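Local coordinates for protein SnoaL-like polyketide cyclase (Agrobacterium tumefaciens str. C58, PDB 3EHC) that is of unknown function but belongs to the SnoaL-like polyketide cyclase family of the NTF2 clan, some of whose characterised members close rings in polyketides, at residues 54-60 and 77-83. Residues are numbered along the deposited sequence; the frame is centred on the assembly and turned at random.
Sequences DIPDLRF and FFDCTPK
Phe78 drives the edge of its ring into one face of Phe60, an offset edge-to-face pair with planes at 80° and centroids 5.3 Å apart. Leu58 comes obliquely to the Phe78 ring, its CD1 lying 3.3 Å from CD1 of Phe78. Ile55 packs where the strand gives way to loop: its CG2 is pressed tightly against CB of Cys80, while CG1 runs beside the Pro82 ring. This row illustrates how an irregular segment can dock largely through side chains. Where the backbones part, water bridges them, one molecule lying within hydrogen-bonding distance of both Asp57 O and Asp79 O, another joining Arg59 O to Asp79 N. At the polar edge, Asp57, with CG between its backbone N and carbonyl carbon (chi1 68°), turns both carboxylate oxygens to Thr81. OD1 takes Thr81 N on its syn lone pair at 2.9 Å, and OD2 receives the OG1 hydroxyl at 2.6 Å, so two bonds fix the carboxylate's rotation. Just before the type I turn, where helix 40-54 ends, Asp54 O accepts a hydrogen bond from Lys83 N (3.0 Å). The contact thus ties the link between helix 40-54 and strand 62-67 onto the end of strand 71-80, with Phe60 against helices 5-17 and 40-54, and Phe78 meeting Phe98 within the curved NTF2-like sheet.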
loop_
_atom_site.group_PDB
_atom_site.type_symbol
_atom_site.label_atom_id
_atom_site.label_comp_id
_atom_site.label_asym_id
_atom_site.label_seq_id
_atom_site.Cartn_x
_atom_site.Cartn_y
_atom_site.Cartn_z
ATOM N N ASP B 54 15.280 -11.574 11.126
ATOM C CA ASP B 54 15.922 -10.686 10.153
ATOM C C ASP B 54 16.053 -9.208 10.571
ATOM O O ASP B 54 16.941 -8.515 10.091
ATOM C CB ASP B 54 15.126 -10.603 8.825
ATOM C CG ASP B 54 15.161 -11.877 7.996
ATOM O OD1 ASP B 54 16.036 -12.732 8.234
ATOM O OD2 ASP B 54 14.311 -11.991 7.070
ATOM N N ILE B 55 15.122 -8.709 11.383
ATOM C CA ILE B 55 15.106 -7.300 11.858
ATOM C C ILE B 55 14.783 -7.307 13.365
ATOM O O ILE B 55 13.622 -7.114 13.757
ATOM C CB ILE B 55 14.073 -6.380 11.098
ATOM C CG1 ILE B 55 14.169 -6.538 9.579
ATOM C CG2 ILE B 55 14.256 -4.891 11.501
ATOM C CD1 ILE B 55 13.126 -5.770 8.797
ATOM N N PRO B 56 15.788 -7.612 14.207
ATOM C CA PRO B 56 15.591 -7.708 15.652
ATOM C C PRO B 56 14.859 -6.527 16.300
ATOM O O PRO B 56 14.028 -6.752 17.174
ATOM C CB PRO B 56 17.032 -7.887 16.184
ATOM C CG PRO B 56 17.759 -8.573 15.058
ATOM C CD PRO B 56 17.167 -7.973 13.810
ATOM N N ASP B 57 15.125 -5.305 15.847
ATOM C CA ASP B 57 14.508 -4.106 16.428
ATOM C C ASP B 57 13.183 -3.729 15.748
ATOM O O ASP B 57 12.708 -2.611 15.912
ATOM C CB ASP B 57 15.493 -2.919 16.415
ATOM C CG ASP B 57 15.810 -2.428 15.013
ATOM O OD1 ASP B 57 15.341 -3.036 14.035
ATOM O OD2 ASP B 57 16.514 -1.410 14.875
ATOM N N LEU B 58 12.587 -4.663 15.001
ATOM C CA LEU B 58 11.327 -4.398 14.279
ATOM C C LEU B 58 10.268 -3.988 15.293
ATOM O O LEU B 58 10.194 -4.539 16.386
ATOM C CB LEU B 58 10.862 -5.628 13.475
ATOM C CG LEU B 58 9.710 -5.458 12.486
ATOM C CD1 LEU B 58 10.104 -4.496 11.365
ATOM C CD2 LEU B 58 9.394 -6.789 11.947
ATOM N N ARG B 59 9.466 -3.008 14.905
ATOM C CA ARG B 59 8.371 -2.494 15.708
ATOM C C ARG B 59 7.262 -1.993 14.761
ATOM O O ARG B 59 7.529 -1.306 13.774
ATOM C CB ARG B 59 8.878 -1.373 16.607
ATOM C CG ARG B 59 7.806 -0.677 17.389
ATOM C CD ARG B 59 8.361 0.227 18.463
ATOM N NE ARG B 59 7.620 0.004 19.705
ATOM C CZ ARG B 59 6.385 0.439 19.942
ATOM N NH1 ARG B 59 5.725 1.155 19.037
ATOM N NH2 ARG B 59 5.807 0.152 21.101
ATOM N N PHE B 60 6.025 -2.331 15.098
ATOM C CA PHE B 60 4.858 -2.049 14.284
ATOM C C PHE B 60 4.090 -0.850 14.831
ATOM O O PHE B 60 3.729 -0.799 15.999
ATOM C CB PHE B 60 3.965 -3.281 14.248
ATOM C CG PHE B 60 4.555 -4.433 13.505
ATOM C CD1 PHE B 60 5.397 -5.324 14.146
ATOM C CD2 PHE B 60 4.262 -4.630 12.167
ATOM C CE1 PHE B 60 5.947 -6.419 13.459
ATOM C CE2 PHE B 60 4.807 -5.724 11.460
ATOM C CZ PHE B 60 5.642 -6.623 12.112
ATOM N N PHE B 77 4.633 2.427 9.346
ATOM C CA PHE B 77 5.918 3.044 9.204
ATOM C C PHE B 77 6.949 2.263 10.044
ATOM O O PHE B 77 6.704 1.942 11.219
ATOM C CB PHE B 77 5.834 4.513 9.644
ATOM C CG PHE B 77 7.179 5.166 9.760
ATOM C CD1 PHE B 77 7.962 5.344 8.626
ATOM C CD2 PHE B 77 7.689 5.550 11.008
ATOM C CE1 PHE B 77 9.207 5.910 8.702
ATOM C CE2 PHE B 77 8.963 6.136 11.101
ATOM C CZ PHE B 77 9.723 6.307 9.944
ATOM N N PHE B 78 8.065 1.915 9.397
ATOM C CA PHE B 78 9.166 1.187 10.030
ATOM C C PHE B 78 10.426 2.007 10.019
ATOM O O PHE B 78 10.738 2.676 9.036
ATOM C CB PHE B 78 9.434 -0.129 9.309
ATOM C CG PHE B 78 8.301 -1.092 9.384
ATOM C CD1 PHE B 78 8.164 -1.935 10.477
ATOM C CD2 PHE B 78 7.358 -1.169 8.331
ATOM C CE1 PHE B 78 7.099 -2.834 10.543
ATOM C CE2 PHE B 78 6.318 -2.063 8.365
ATOM C CZ PHE B 78 6.174 -2.900 9.461
ATOM N N ASP B 79 11.125 1.950 11.143
ATOM C CA ASP B 79 12.417 2.561 11.342
ATOM C C ASP B 79 13.240 1.516 12.113
ATOM O O ASP B 79 13.093 1.359 13.312
ATOM C CB ASP B 79 12.215 3.861 12.135
ATOM C CG ASP B 79 13.476 4.704 12.267
ATOM O OD1 ASP B 79 14.553 4.296 11.798
ATOM O OD2 ASP B 79 13.367 5.814 12.840
ATOM N N CYS B 80 14.046 0.754 11.390
ATOM C CA CYS B 80 14.593 -0.485 11.910
ATOM C C CYS B 80 15.934 -0.839 11.249
ATOM O O CYS B 80 16.414 -0.095 10.385
ATOM C CB CYS B 80 13.550 -1.584 11.742
ATOM S SG CYS B 80 13.096 -1.856 10.064
ATOM N N THR B 81 16.521 -1.966 11.669
ATOM C CA THR B 81 17.901 -2.304 11.360
ATOM C C THR B 81 17.991 -3.787 10.947
ATOM O O THR B 81 18.297 -4.655 11.754
ATOM C CB THR B 81 18.820 -1.933 12.593
ATOM O OG1 THR B 81 18.401 -0.692 13.201
ATOM C CG2 THR B 81 20.271 -1.803 12.218
ATOM N N PRO B 82 17.705 -4.072 9.665
ATOM C CA PRO B 82 17.852 -5.428 9.124
ATOM C C PRO B 82 19.291 -5.857 9.263
ATOM O O PRO B 82 20.169 -5.086 8.909
ATOM C CB PRO B 82 17.459 -5.257 7.664
ATOM C CG PRO B 82 16.629 -4.047 7.619
ATOM C CD PRO B 82 17.214 -3.132 8.649
ATOM N N LYS B 83 19.517 -7.059 9.790
ATOM C CA LYS B 83 20.854 -7.602 10.009
ATOM C C LYS B 83 21.673 -7.775 8.743
ATOM O O LYS B 83 22.895 -7.599 8.760
ATOM C CB LYS B 83 20.747 -8.964 10.660
ATOM C CG LYS B 83 20.544 -8.902 12.110
ATOM C CD LYS B 83 20.727 -10.278 12.742
ATOM C CE LYS B 83 21.552 -10.184 14.054
ATOM N NZ LYS B 83 21.293 -11.332 14.984
HETATM O O HOH W 1 11.802 -0.352 15.145
HETATM O O HOH W 2 10.247 -0.399 13.008
#